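Local coordinates for protein GCN5-related N-acetyltransferase (PDB 3TT2) that probably transfers an acyl group, most likely acetyl from acetyl-coenzyme A, to an acceptor that is not yet known, at residues G101-E109 against R140-R148; L78-S86 against R318-T326. All blocks are in the same frame, centred on the assembly; numbering follows the deposited sequence.

Interaction 1 of 2, residues G101-E109 against R140-R148; sequences GTWLVQWGE and RLMEQHGYR. With SO4 (sulfate ion), chain I; SO4 (sulfate ion), chain K.
The H145 imidazole is met at its edge by the hydroxyl of T102, with OG1 3.1 Å from NE2, a hydrogen bond in which either could be the donor. The Y147 phenol is met at its edge by the carboxylate of E109, the two planes 25° apart. V105 CG1 approaches both rings obliquely, while H129 joins Y147 in an edge-to-face pair. These groups lie between helix 100-115 and helix 136-144 of the GNAT fold; the segment axes, 101-109 and 140-144, come within 10.9 Å and cross at -52°. V105 points toward the second helix and splits its two methyls between different partners. CG1 is anti to the backbone N (chi1 167°) and reaches Y147 CE1 at 3.9 Å; CG2 turns to L141, 3.7 Å from its CD2, and to the bent end of selenomethionine M142. The chain turns out of the second helix through a Schellman motif at G146, of positive phi; Y147 N bonds back to M142 O at 2.8 Å, and the phenol heads for the first helix. Y147 OH donates to E109 OE2 over 2.9 Å, on the anti lone pair, and K315 makes a salt bridge to the same oxygen, so this buried carboxylate oxygen has two donors. At the start of helix 100-115 a sulfate, probably from the crystallisation liquor, accepts from backbone N-H groups, including that of G99. Its position is consistent with the pyrophosphate site of coenzyme A in GNAT enzymes. L141 CD1 is 3.8 Å from O1 of that sulfate, and T102 N donates to its O3 at 2.7 Å.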
ATOM      1  N   GLY A 101       0.832  17.177  15.313  1.00 90.45           N
ATOM      2  CA  GLY A 101       0.135  16.480  14.241  1.00 85.10           C
ATOM      3  C   GLY A 101      -0.387  17.449  13.189  1.00 85.78           C
ATOM      4  O   GLY A 101      -0.404  17.133  11.999  1.00 79.96           O
ATOM      5  N   THR A 102      -0.810  18.635  13.629  1.00 90.95           N
ATOM      6  CA  THR A 102      -1.232  19.702  12.716  1.00 89.94           C
ATOM      7  C   THR A 102      -0.052  20.176  11.871  1.00 84.59           C
ATOM      8  O   THR A 102      -0.180  20.420  10.669  1.00 85.19           O
ATOM      9  CB  THR A 102      -1.822  20.921  13.475  1.00 97.96           C
ATOM     10  OG1 THR A 102      -3.110  20.590  14.015  1.00 98.94           O
ATOM     11  CG2 THR A 102      -1.964  22.116  12.548  1.00 78.16           C
ATOM     12  N   TRP A 103       1.104  20.287  12.509  1.00 80.26           N
ATOM     13  CA  TRP A 103       2.295  20.737  11.826  1.00 71.88           C
ATOM     14  C   TRP A 103       2.662  19.811  10.664  1.00 81.20           C
ATOM     15  O   TRP A 103       2.850  20.278   9.541  1.00 79.99           O
ATOM     16  CB  TRP A 103       3.441  20.841  12.818  1.00 77.26           C
ATOM     17  CG  TRP A 103       4.580  21.617  12.301  1.00 78.46           C
ATOM     18  CD1 TRP A 103       4.803  22.953  12.470  1.00 83.88           C
ATOM     19  CD2 TRP A 103       5.668  21.120  11.516  1.00 77.90           C
ATOM     20  NE1 TRP A 103       5.968  23.319  11.838  1.00 84.38           N
ATOM     21  CE2 TRP A 103       6.520  22.209  11.248  1.00 84.15           C
ATOM     22  CE3 TRP A 103       6.010  19.859  11.023  1.00 78.34           C
ATOM     23  CZ2 TRP A 103       7.696  22.073  10.508  1.00 87.09           C
ATOM     24  CZ3 TRP A 103       7.174  19.724  10.295  1.00 84.18           C
ATOM     25  CH2 TRP A 103       8.005  20.826  10.043  1.00 87.38           C
ATOM     26  N   LEU A 104       2.750  18.510  10.927  1.00 78.91           N
ATOM     27  CA  LEU A 104       3.033  17.527   9.874  1.00 77.04           C
ATOM     28  C   LEU A 104       2.060  17.640   8.715  1.00 76.23           C
ATOM     29  O   LEU A 104       2.441  17.527   7.548  1.00 72.00           O
ATOM     30  CB  LEU A 104       2.935  16.103  10.410  1.00 72.15           C
ATOM     31  CG  LEU A 104       3.945  15.667  11.457  1.00 76.70           C
ATOM     32  CD1 LEU A 104       3.771  14.192  11.734  1.00 78.58           C
ATOM     33  CD2 LEU A 104       5.344  15.972  10.965  1.00 79.60           C
ATOM     34  N   VAL A 105       0.793  17.841   9.048  1.00 72.85           N
ATOM     35  CA  VAL A 105      -0.237  17.921   8.038  1.00 67.80           C
ATOM     36  C   VAL A 105       0.070  19.044   7.062  1.00 75.07           C
ATOM     37  O   VAL A 105       0.129  18.813   5.854  1.00 76.47           O
ATOM     38  CB  VAL A 105      -1.613  18.113   8.665  1.00 67.09           C
ATOM     39  CG1 VAL A 105      -2.630  18.510   7.607  1.00 59.91           C
ATOM     40  CG2 VAL A 105      -2.034  16.840   9.369  1.00 67.17           C
ATOM     41  N   GLN A 106       0.298  20.248   7.587  1.00 77.75           N
ATOM     42  CA  GLN A 106       0.583  21.400   6.735  1.00 73.98           C
ATOM     43  C   GLN A 106       1.915  21.230   5.999  1.00 67.24           C
ATOM     44  O   GLN A 106       2.032  21.627   4.852  1.00 68.08           O
ATOM     45  CB  GLN A 106       0.507  22.720   7.519  1.00 84.10           C
ATOM     46  CG  GLN A 106       0.884  23.968   6.698  1.00104.56           C
ATOM     47  CD  GLN A 106      -0.301  24.877   6.326  1.00113.51           C
ATOM     48  OE1 GLN A 106      -1.434  24.418   6.165  1.00113.89           O
ATOM     49  NE2 GLN A 106      -0.028  26.177   6.190  1.00113.39           N
ATOM     50  N   TRP A 107       2.901  20.614   6.644  1.00 65.05           N
ATOM     51  CA  TRP A 107       4.169  20.287   5.990  1.00 68.54           C
ATOM     52  C   TRP A 107       3.958  19.554   4.665  1.00 70.13           C
ATOM     53  O   TRP A 107       4.583  19.866   3.648  1.00 76.60           O
ATOM     54  CB  TRP A 107       5.039  19.410   6.901  1.00 69.73           C
ATOM     55  CG  TRP A 107       6.309  18.945   6.232  1.00 69.62           C
ATOM     56  CD1 TRP A 107       7.454  19.663   6.082  1.00 73.21           C
ATOM     57  CD2 TRP A 107       6.552  17.669   5.613  1.00 66.30           C
ATOM     58  NE1 TRP A 107       8.402  18.915   5.418  1.00 77.20           N
ATOM     59  CE2 TRP A 107       7.875  17.690   5.116  1.00 67.69           C
ATOM     60  CE3 TRP A 107       5.784  16.510   5.441  1.00 63.23           C
ATOM     61  CZ2 TRP A 107       8.447  16.606   4.455  1.00 60.94           C
ATOM     62  CZ3 TRP A 107       6.355  15.423   4.782  1.00 59.81           C
ATOM     63  CH2 TRP A 107       7.673  15.484   4.293  1.00 62.55           C
ATOM     64  N   GLY A 108       3.081  18.564   4.697  1.00 60.82           N
ATOM     65  CA  GLY A 108       2.771  17.792   3.517  1.00 60.11           C
ATOM     66  C   GLY A 108       2.001  18.606   2.505  1.00 65.40           C
ATOM     67  O   GLY A 108       2.226  18.484   1.305  1.00 69.25           O
ATOM     68  N   GLU A 109       1.084  19.436   2.994  1.00 70.88           N
ATOM     69  CA  GLU A 109       0.332  20.337   2.128  1.00 71.64           C
ATOM     70  C   GLU A 109       1.268  21.331   1.460  1.00 73.84           C
ATOM     71  O   GLU A 109       1.172  21.581   0.267  1.00 80.20           O
ATOM     72  CB  GLU A 109      -0.742  21.094   2.916  1.00 75.36           C
ATOM     73  CG  GLU A 109      -1.861  20.220   3.445  1.00 76.18           C
ATOM     74  CD  GLU A 109      -3.034  21.026   3.968  1.00 83.20           C
ATOM     75  OE1 GLU A 109      -2.912  22.264   4.056  1.00 87.94           O
ATOM     76  OE2 GLU A 109      -4.083  20.429   4.281  1.00 86.12           O
ATOM     77  N   ARG A 140     -10.208  12.995  13.841  1.00 81.18           N
ATOM     78  CA  ARG A 140     -10.698  14.343  14.074  1.00 90.71           C
ATOM     79  C   ARG A 140      -9.763  15.372  13.459  1.00 90.96           C
ATOM     80  O   ARG A 140     -10.210  16.410  12.972  1.00 95.23           O
ATOM     81  CB  ARG A 140     -10.916  14.617  15.569  1.00105.74           C
ATOM     82  CG  ARG A 140      -9.686  15.097  16.339  1.00118.78           C
ATOM     83  CD  ARG A 140     -10.043  15.427  17.782  1.00133.02           C
ATOM     84  NE  ARG A 140     -10.676  14.295  18.458  1.00139.93           N
ATOM     85  CZ  ARG A 140     -10.086  13.545  19.386  1.00143.00           C
ATOM     86  NH1 ARG A 140      -8.844  13.814  19.766  1.00143.89           N
ATOM     87  NH2 ARG A 140     -10.739  12.532  19.942  1.00142.36           N
ATOM     88  N   LEU A 141      -8.466  15.082  13.476  1.00 85.98           N
ATOM     89  CA  LEU A 141      -7.480  16.001  12.925  1.00 82.84           C
ATOM     90  C   LEU A 141      -7.692  16.173  11.430  1.00 80.73           C
ATOM     91  O   LEU A 141      -7.550  17.276  10.910  1.00 73.71           O
ATOM     92  CB  LEU A 141      -6.066  15.510  13.195  1.00 72.46           C
ATOM     93  CG  LEU A 141      -5.003  16.468  12.672  1.00 75.14           C
ATOM     94  CD1 LEU A 141      -4.854  17.655  13.596  1.00 77.75           C
ATOM     95  CD2 LEU A 141      -3.696  15.750  12.510  1.00 78.65           C
HETATM   96  N   MSE A 142      -8.031  15.081  10.748  1.00 68.91           N
HETATM   97  CA  MSE A 142      -8.398  15.119   9.336  1.00 67.67           C
HETATM   98  C   MSE A 142      -9.574  16.031   9.068  1.00 75.24           C
HETATM   99  O   MSE A 142      -9.514  16.881   8.189  1.00 71.00           O
HETATM  100  CB  MSE A 142      -8.743  13.717   8.821  1.00 80.53           C
HETATM  101  CG  MSE A 142      -7.560  12.764   8.712  1.00 83.18           C
HETATM  102 SE   MSE A 142      -6.073  13.490   7.671  0.76 65.62          SE
HETATM  103  CE  MSE A 142      -5.038  14.297   9.127  1.00 78.88           C
ATOM    104  N   GLU A 143     -10.652  15.832   9.822  1.00 85.13           N
ATOM    105  CA  GLU A 143     -11.876  16.598   9.632  1.00 93.21           C
ATOM    106  C   GLU A 143     -11.657  18.068   9.975  1.00 90.41           C
ATOM    107  O   GLU A 143     -12.177  18.967   9.316  1.00 92.25           O
ATOM    108  CB  GLU A 143     -12.996  16.027  10.489  1.00101.83           C
ATOM    109  CG  GLU A 143     -14.313  16.727  10.274  1.00115.98           C
ATOM    110  CD  GLU A 143     -15.432  16.126  11.086  1.00129.13           C
ATOM    111  OE1 GLU A 143     -15.184  15.122  11.790  1.00133.26           O
ATOM    112  OE2 GLU A 143     -16.559  16.660  11.020  1.00133.42           O
ATOM    113  N   GLN A 144     -10.880  18.298  11.018  1.00 87.45           N
ATOM    114  CA  GLN A 144     -10.480  19.640  11.394  1.00 91.91           C
ATOM    115  C   GLN A 144      -9.724  20.312  10.242  1.00 88.91           C
ATOM    116  O   GLN A 144      -9.840  21.516  10.032  1.00 92.58           O
ATOM    117  CB  GLN A 144      -9.602  19.566  12.646  1.00 96.05           C
ATOM    118  CG  GLN A 144      -9.168  20.886  13.228  1.00104.05           C
ATOM    119  CD  GLN A 144      -8.169  20.703  14.357  1.00109.97           C
ATOM    120  OE1 GLN A 144      -8.029  19.608  14.903  1.00110.57           O
ATOM    121  NE2 GLN A 144      -7.460  21.773  14.703  1.00112.29           N
ATOM    122  N   HIS A 145      -8.940  19.532   9.507  1.00 85.69           N
ATOM    123  CA  HIS A 145      -8.112  20.075   8.433  1.00 84.10           C
ATOM    124  C   HIS A 145      -8.699  19.987   7.052  1.00 84.68           C
ATOM    125  O   HIS A 145      -8.031  20.305   6.080  1.00 86.32           O
ATOM    126  CB  HIS A 145      -6.708  19.506   8.456  1.00 83.31           C
ATOM    127  CG  HIS A 145      -5.886  20.041   9.585  1.00 88.69           C
ATOM    128  ND1 HIS A 145      -5.825  21.381   9.872  1.00 93.54           N
ATOM    129  CD2 HIS A 145      -5.124  19.414  10.511  1.00 90.54           C
ATOM    130  CE1 HIS A 145      -5.044  21.567  10.926  1.00 98.55           C
ATOM    131  NE2 HIS A 145      -4.607  20.393  11.329  1.00 96.44           N
ATOM    132  N   GLY A 146      -9.936  19.520   6.969  1.00 86.02           N
ATOM    133  CA  GLY A 146     -10.670  19.557   5.722  1.00 76.41           C
ATOM    134  C   GLY A 146     -10.509  18.296   4.901  1.00 78.21           C
ATOM    135  O   GLY A 146     -10.993  18.218   3.772  1.00 72.65           O
ATOM    136  N   TYR A 147      -9.834  17.305   5.472  1.00 70.40           N
ATOM    137  CA  TYR A 147      -9.658  16.021   4.811  1.00 76.35           C
ATOM    138  C   TYR A 147     -10.884  15.155   5.040  1.00 78.89           C
ATOM    139  O   TYR A 147     -11.338  14.990   6.165  1.00 82.20           O
ATOM    140  CB  TYR A 147      -8.428  15.310   5.350  1.00 65.17           C
ATOM    141  CG  TYR A 147      -7.115  15.944   4.955  1.00 71.13           C
ATOM    142  CD1 TYR A 147      -6.701  17.156   5.502  1.00 74.42           C
ATOM    143  CD2 TYR A 147      -6.279  15.317   4.049  1.00 66.65           C
ATOM    144  CE1 TYR A 147      -5.497  17.723   5.135  1.00 69.78           C
ATOM    145  CE2 TYR A 147      -5.081  15.875   3.683  1.00 68.32           C
ATOM    146  CZ  TYR A 147      -4.696  17.072   4.222  1.00 67.80           C
ATOM    147  OH  TYR A 147      -3.494  17.596   3.842  1.00 68.99           O
ATOM    148  N   ARG A 148     -11.399  14.566   3.976  1.00 79.78           N
ATOM    149  CA  ARG A 148     -12.664  13.878   4.063  1.00 77.19           C
ATOM    150  C   ARG A 148     -12.541  12.416   3.620  1.00 77.36           C
ATOM    151  O   ARG A 148     -11.762  12.091   2.709  1.00 76.75           O
ATOM    152  CB  ARG A 148     -13.666  14.605   3.164  1.00 74.89           C
ATOM    153  CG  ARG A 148     -14.426  15.839   3.789  1.00 95.60           C
ATOM    154  CD  ARG A 148     -15.197  16.654   2.521  1.00130.12           C
ATOM    155  NE  ARG A 148     -15.659  17.993   3.007  1.00136.40           N
ATOM    156  CZ  ARG A 148     -16.508  18.770   2.301  1.00144.13           C
ATOM    157  NH1 ARG A 148     -16.964  18.336   1.053  1.00147.59           N
ATOM    158  NH2 ARG A 148     -16.976  19.988   2.813  1.00147.14           N
TER
HETATM  159  S   SO4 I 338      -2.383  18.294  17.359  1.00107.75           S
HETATM  160  O1  SO4 I 338      -3.678  18.910  17.029  1.00 97.93           O
HETATM  161  O2  SO4 I 338      -2.485  16.835  17.506  1.00108.12           O
HETATM  162  O3  SO4 I 338      -1.425  18.609  16.306  1.00104.71           O
HETATM  163  O4  SO4 I 338      -1.857  18.829  18.612  1.00115.33           O
HETATM  164  S   SO4 K 342      -8.210  24.908  12.845  1.00255.73           S
HETATM  165  O1  SO4 K 342      -9.259  25.228  11.887  1.00255.77           O
HETATM  166  O2  SO4 K 342      -8.712  23.944  13.818  1.00256.72           O
HETATM  167  O3  SO4 K 342      -7.063  24.346  12.140  1.00255.36           O
HETATM  168  O4  SO4 K 342      -7.805  26.119  13.549  1.00257.27           O

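Interaction 2 of 2, residues L78-S86 against R318-T326; sequences LNRRYVQLS and RPGIDLSTT
V83 overlaps the backbone of S324, its CG2 methyl lying 3.9 Å from S324 CA, while its other methyl, CG1, is turned toward L323 CB. The valine belongs to the β-hairpin of strands 71-80 and 84-91, where V83 and Q84 both face R80 in a classic β-bulge. Backbone bonds support that assignment: V83 N donates to R80 O, Q84 N bonds weakly to the same oxygen, and R80 N donates to Q84 O. Against the hairpin end, the C-terminal tail folds into an Asx turn at D322, then a type I turn from L323 to T326. Both donors of S324 serve D322 OD1. The hydroxyl OG comes in at 2.8 Å on the syn lone pair; the backbone N, at 2.9 Å, reaches the anti side, 35° out of the carboxylate plane. With chi1 at 68°, OG sits between its own backbone N and carbonyl carbon, which brings hydroxyl and N-H to bear on one acceptor. An alanine at S324 would still offer the backbone N-H, but D322 OD1 would probably lose its syn donor and the carboxylate be freer to turn. Q84 stretches its extended chain out to S324, NE2 standing 3.9 Å from CB, and the same amide makes a weak hydrogen bond to T126. A123 packs against both V83 and L323, placing the contact beside the start of strand 125-132. Two arginines complete it around the S324 carbonyl. The R81 guanidinium lies with its edge toward that oxygen, and R80 lays its CD methylene 3.6 Å from S324 O.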
ATOM      1  N   LEU A  78       4.594   9.959  -0.518  1.00 65.91           N
ATOM      2  CA  LEU A  78       4.589   9.382  -1.860  1.00 66.41           C
ATOM      3  C   LEU A  78       3.969  10.366  -2.854  1.00 60.15           C
ATOM      4  O   LEU A  78       2.937  10.966  -2.577  1.00 63.27           O
ATOM      5  CB  LEU A  78       3.844   8.057  -1.883  1.00 72.35           C
ATOM      6  CG  LEU A  78       4.738   6.918  -1.418  1.00 81.00           C
ATOM      7  CD1 LEU A  78       3.947   5.637  -1.177  1.00 85.02           C
ATOM      8  CD2 LEU A  78       5.801   6.706  -2.467  1.00 85.66           C
ATOM      9  N   ASN A  79       4.616  10.546  -4.002  1.00 62.04           N
ATOM     10  CA  ASN A  79       4.191  11.546  -4.977  1.00 60.99           C
ATOM     11  C   ASN A  79       3.816  10.915  -6.304  1.00 59.62           C
ATOM     12  O   ASN A  79       4.638  10.252  -6.923  1.00 65.62           O
ATOM     13  CB  ASN A  79       5.309  12.563  -5.182  1.00 61.59           C
ATOM     14  CG  ASN A  79       5.145  13.363  -6.453  1.00 68.51           C
ATOM     15  OD1 ASN A  79       4.037  13.714  -6.831  1.00 68.46           O
ATOM     16  ND2 ASN A  79       6.256  13.656  -7.122  1.00 74.87           N
ATOM     17  N   ARG A  80       2.575  11.109  -6.742  1.00 62.07           N
ATOM     18  CA  ARG A  80       2.164  10.640  -8.068  1.00 67.80           C
ATOM     19  C   ARG A  80       1.938  11.809  -9.020  1.00 67.09           C
ATOM     20  O   ARG A  80       0.959  12.536  -8.879  1.00 64.89           O
ATOM     21  CB  ARG A  80       0.869   9.817  -7.953  1.00 67.45           C
ATOM     22  CG  ARG A  80       0.247   9.412  -9.291  1.00 81.48           C
ATOM     23  CD  ARG A  80      -1.103   8.697  -9.125  1.00 92.86           C
ATOM     24  NE  ARG A  80      -1.006   7.514  -8.273  1.00106.28           N
ATOM     25  CZ  ARG A  80      -2.052   6.841  -7.793  1.00115.40           C
ATOM     26  NH1 ARG A  80      -1.859   5.772  -7.018  1.00117.76           N
ATOM     27  NH2 ARG A  80      -3.290   7.236  -8.084  1.00114.72           N
ATOM     28  N   ARG A  81       2.867  11.999  -9.960  1.00 75.41           N
ATOM     29  CA  ARG A  81       2.758  12.967 -11.073  1.00 78.05           C
ATOM     30  C   ARG A  81       2.482  14.384 -10.582  1.00 74.74           C
ATOM     31  O   ARG A  81       2.010  15.221 -11.340  1.00 85.19           O
ATOM     32  CB  ARG A  81       1.625  12.588 -12.043  1.00 87.44           C
ATOM     33  CG  ARG A  81       1.855  11.375 -12.928  1.00 94.86           C
ATOM     34  CD  ARG A  81       0.705  10.399 -12.745  1.00102.44           C
ATOM     35  NE  ARG A  81       0.238   9.810 -14.000  1.00116.33           N
ATOM     36  CZ  ARG A  81      -0.964   9.258 -14.159  1.00121.53           C
ATOM     37  NH1 ARG A  81      -1.822   9.236 -13.147  1.00121.16           N
ATOM     38  NH2 ARG A  81      -1.316   8.737 -15.328  1.00124.65           N
ATOM     39  N   TYR A  82       2.775  14.637  -9.315  1.00 71.46           N
ATOM     40  CA  TYR A  82       2.479  15.888  -8.621  1.00 67.45           C
ATOM     41  C   TYR A  82       0.996  16.257  -8.645  1.00 71.29           C
ATOM     42  O   TYR A  82       0.650  17.426  -8.430  1.00 79.57           O
ATOM     43  CB  TYR A  82       3.281  17.040  -9.248  1.00 64.65           C
ATOM     44  CG  TYR A  82       4.773  16.799  -9.259  1.00 66.50           C
ATOM     45  CD1 TYR A  82       5.526  16.987  -8.116  1.00 57.82           C
ATOM     46  CD2 TYR A  82       5.426  16.389 -10.409  1.00 70.04           C
ATOM     47  CE1 TYR A  82       6.879  16.779  -8.111  1.00 62.66           C
ATOM     48  CE2 TYR A  82       6.796  16.175 -10.416  1.00 70.53           C
ATOM     49  CZ  TYR A  82       7.519  16.373  -9.260  1.00 71.49           C
ATOM     50  OH  TYR A  82       8.891  16.167  -9.252  1.00 78.91           O
ATOM     51  N   VAL A  83       0.107  15.312  -8.941  1.00 63.07           N
ATOM     52  CA  VAL A  83      -1.320  15.584  -8.749  1.00 63.98           C
ATOM     53  C   VAL A  83      -1.966  14.970  -7.511  1.00 66.05           C
ATOM     54  O   VAL A  83      -3.083  15.341  -7.122  1.00 70.37           O
ATOM     55  CB  VAL A  83      -2.135  15.151  -9.989  1.00 68.39           C
ATOM     56  CG1 VAL A  83      -1.730  15.977 -11.190  1.00 58.07           C
ATOM     57  CG2 VAL A  83      -1.982  13.641 -10.236  1.00 56.63           C
ATOM     58  N   GLN A  84      -1.288  13.988  -6.931  1.00 60.49           N
ATOM     59  CA  GLN A  84      -1.785  13.347  -5.738  1.00 52.45           C
ATOM     60  C   GLN A  84      -0.666  13.026  -4.795  1.00 58.41           C
ATOM     61  O   GLN A  84       0.183  12.180  -5.098  1.00 58.68           O
ATOM     62  CB  GLN A  84      -2.511  12.078  -6.101  1.00 59.15           C
ATOM     63  CG  GLN A  84      -3.065  11.324  -4.922  1.00 67.81           C
ATOM     64  CD  GLN A  84      -4.156  10.377  -5.356  1.00 77.33           C
ATOM     65  OE1 GLN A  84      -3.946   9.167  -5.440  1.00 79.03           O
ATOM     66  NE2 GLN A  84      -5.331  10.930  -5.671  1.00 78.91           N
ATOM     67  N   LEU A  85      -0.711  13.612  -3.611  1.00 64.34           N
ATOM     68  CA  LEU A  85       0.348  13.390  -2.662  1.00 58.58           C
ATOM     69  C   LEU A  85      -0.182  12.552  -1.526  1.00 57.36           C
ATOM     70  O   LEU A  85      -1.165  12.913  -0.885  1.00 71.05           O
ATOM     71  CB  LEU A  85       0.854  14.721  -2.133  1.00 61.97           C
ATOM     72  CG  LEU A  85       2.124  14.494  -1.326  1.00 61.02           C
ATOM     73  CD1 LEU A  85       3.282  14.137  -2.271  1.00 60.89           C
ATOM     74  CD2 LEU A  85       2.434  15.688  -0.427  1.00 54.25           C
ATOM     75  N   SER A  86       0.458  11.418  -1.291  1.00 48.69           N
ATOM     76  CA  SER A  86       0.160  10.603  -0.131  1.00 50.76           C
ATOM     77  C   SER A  86       1.145  10.950   0.975  1.00 56.19           C
ATOM     78  O   SER A  86       2.339  11.125   0.727  1.00 55.86           O
ATOM     79  CB  SER A  86       0.270   9.125  -0.482  1.00 55.37           C
ATOM     80  OG  SER A  86      -0.807   8.710  -1.294  1.00 63.15           O
ATOM     81  N   ARG A 318      -5.792  21.984  -5.075  1.00 85.52           N
ATOM     82  CA  ARG A 318      -6.180  22.867  -6.168  1.00 93.76           C
ATOM     83  C   ARG A 318      -7.263  22.225  -7.011  1.00 74.36           C
ATOM     84  O   ARG A 318      -7.191  21.047  -7.304  1.00 78.30           O
ATOM     85  CB  ARG A 318      -4.963  23.160  -7.044  1.00 93.12           C
ATOM     86  CG  ARG A 318      -5.157  24.254  -8.068  1.00 89.50           C
ATOM     87  CD  ARG A 318      -3.949  24.340  -8.983  1.00 88.68           C
ATOM     88  NE  ARG A 318      -3.812  23.147  -9.812  1.00 84.57           N
ATOM     89  CZ  ARG A 318      -2.826  22.957 -10.680  1.00 81.70           C
ATOM     90  NH1 ARG A 318      -1.890  23.882 -10.832  1.00 79.25           N
ATOM     91  NH2 ARG A 318      -2.780  21.844 -11.397  1.00 79.56           N
ATOM     92  N   PRO A 319      -8.248  23.016  -7.447  1.00 82.29           N
ATOM     93  CA  PRO A 319      -9.333  22.477  -8.280  1.00 87.17           C
ATOM     94  C   PRO A 319      -8.901  22.197  -9.716  1.00 90.26           C
ATOM     95  O   PRO A 319      -7.932  22.776 -10.208  1.00 96.69           O
ATOM     96  CB  PRO A 319     -10.394  23.585  -8.247  1.00 80.75           C
ATOM     97  CG  PRO A 319      -9.630  24.832  -7.898  1.00 94.10           C
ATOM     98  CD  PRO A 319      -8.514  24.397  -7.003  1.00 87.28           C
ATOM     99  N   GLY A 320      -9.623  21.299 -10.375  1.00 85.10           N
ATOM    100  CA  GLY A 320      -9.307  20.933 -11.739  1.00 83.34           C
ATOM    101  C   GLY A 320      -9.772  19.536 -12.074  1.00 83.84           C
ATOM    102  O   GLY A 320     -10.439  18.876 -11.274  1.00 81.81           O
ATOM    103  N   ILE A 321      -9.418  19.079 -13.268  1.00 87.66           N
ATOM    104  CA  ILE A 321      -9.875  17.781 -13.746  1.00 92.80           C
ATOM    105  C   ILE A 321      -9.049  16.693 -13.087  1.00 92.81           C
ATOM    106  O   ILE A 321      -7.920  16.949 -12.680  1.00 92.94           O
ATOM    107  CB  ILE A 321      -9.783  17.692 -15.286  1.00 98.90           C
ATOM    108  CG1 ILE A 321      -8.347  17.415 -15.733  1.00 99.56           C
ATOM    109  CG2 ILE A 321     -10.340  18.988 -15.945  1.00 82.13           C
ATOM    110  CD1 ILE A 321      -8.192  17.242 -17.215  1.00102.03           C
ATOM    111  N   ASP A 322      -9.580  15.481 -12.975  1.00 99.08           N
ATOM    112  CA  ASP A 322      -8.875  14.494 -12.173  1.00103.15           C
ATOM    113  C   ASP A 322      -7.939  13.738 -13.077  1.00102.09           C
ATOM    114  O   ASP A 322      -8.342  12.947 -13.925  1.00102.13           O
ATOM    115  CB  ASP A 322      -9.855  13.546 -11.473  1.00110.85           C
ATOM    116  CG  ASP A 322      -9.172  12.323 -10.876  1.00118.75           C
ATOM    117  OD1 ASP A 322      -7.945  12.366 -10.642  1.00123.12           O
ATOM    118  OD2 ASP A 322      -9.860  11.308 -10.631  1.00121.23           O
ATOM    119  N   LEU A 323      -6.659  14.005 -12.875  1.00102.90           N
ATOM    120  CA  LEU A 323      -5.631  13.358 -13.659  1.00104.22           C
ATOM    121  C   LEU A 323      -4.928  12.179 -12.987  1.00110.83           C
ATOM    122  O   LEU A 323      -4.084  11.534 -13.599  1.00115.03           O
ATOM    123  CB  LEU A 323      -4.628  14.389 -14.160  1.00102.10           C
ATOM    124  CG  LEU A 323      -5.247  15.330 -15.199  1.00107.15           C
ATOM    125  CD1 LEU A 323      -4.195  16.151 -15.951  1.00107.90           C
ATOM    126  CD2 LEU A 323      -6.109  14.527 -16.162  1.00108.76           C
ATOM    127  N   SER A 324      -5.274  11.883 -11.742  1.00113.48           N
ATOM    128  CA  SER A 324      -4.560  10.851 -10.999  1.00115.11           C
ATOM    129  C   SER A 324      -4.699   9.491 -11.640  1.00119.86           C
ATOM    130  O   SER A 324      -3.813   8.647 -11.517  1.00120.58           O
ATOM    131  CB  SER A 324      -5.047  10.799  -9.552  1.00113.92           C
ATOM    132  OG  SER A 324      -6.380  10.330  -9.457  1.00115.08           O
ATOM    133  N   THR A 325      -5.838   9.280 -12.288  1.00124.62           N
ATOM    134  CA  THR A 325      -6.158   8.016 -12.932  1.00123.42           C
ATOM    135  C   THR A 325      -5.890   7.949 -14.465  1.00130.74           C
ATOM    136  O   THR A 325      -6.083   6.901 -15.088  1.00132.24           O
ATOM    137  CB  THR A 325      -7.630   7.650 -12.633  1.00122.49           C
ATOM    138  OG1 THR A 325      -8.497   8.666 -13.168  1.00128.81           O
ATOM    139  CG2 THR A 325      -7.857   7.531 -11.121  1.00112.38           C
ATOM    140  N   THR A 326      -5.439   9.047 -15.073  1.00129.72           N
ATOM    141  CA  THR A 326      -5.272   9.085 -16.537  1.00129.66           C
ATOM    142  C   THR A 326      -3.823   9.235 -17.008  1.00124.47           C
ATOM    143  O   THR A 326      -3.439   8.697 -18.053  1.00121.12           O
ATOM    144  CB  THR A 326      -6.161  10.180 -17.220  1.00115.71           C
ATOM    145  OG1 THR A 326      -5.586  11.480 -17.033  1.00115.02           O
ATOM    146  CG2 THR A 326      -7.587  10.154 -16.672  1.00113.51           C
TER

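Along the chain the segments run 78-86, 101-109, 140-148, 318-326, so interaction 1 is nested inside the loop closed by interaction 2. Their centres are about 18 Å apart, yet they meet directly: L85 CD2 packs 3.3 Å from G108 O, and strand 84-91 leads into helix 100-115. The C-terminal end of the chain links them further. Strand 305-316 pairs with 125-132 on one side and 148-159 on the other; its K315 reaches E109 and H145 of interaction 1, and the tail beyond it supplies 318-326. The C-terminal strand and tail are thus tied to the N-terminal acetyltransferase region.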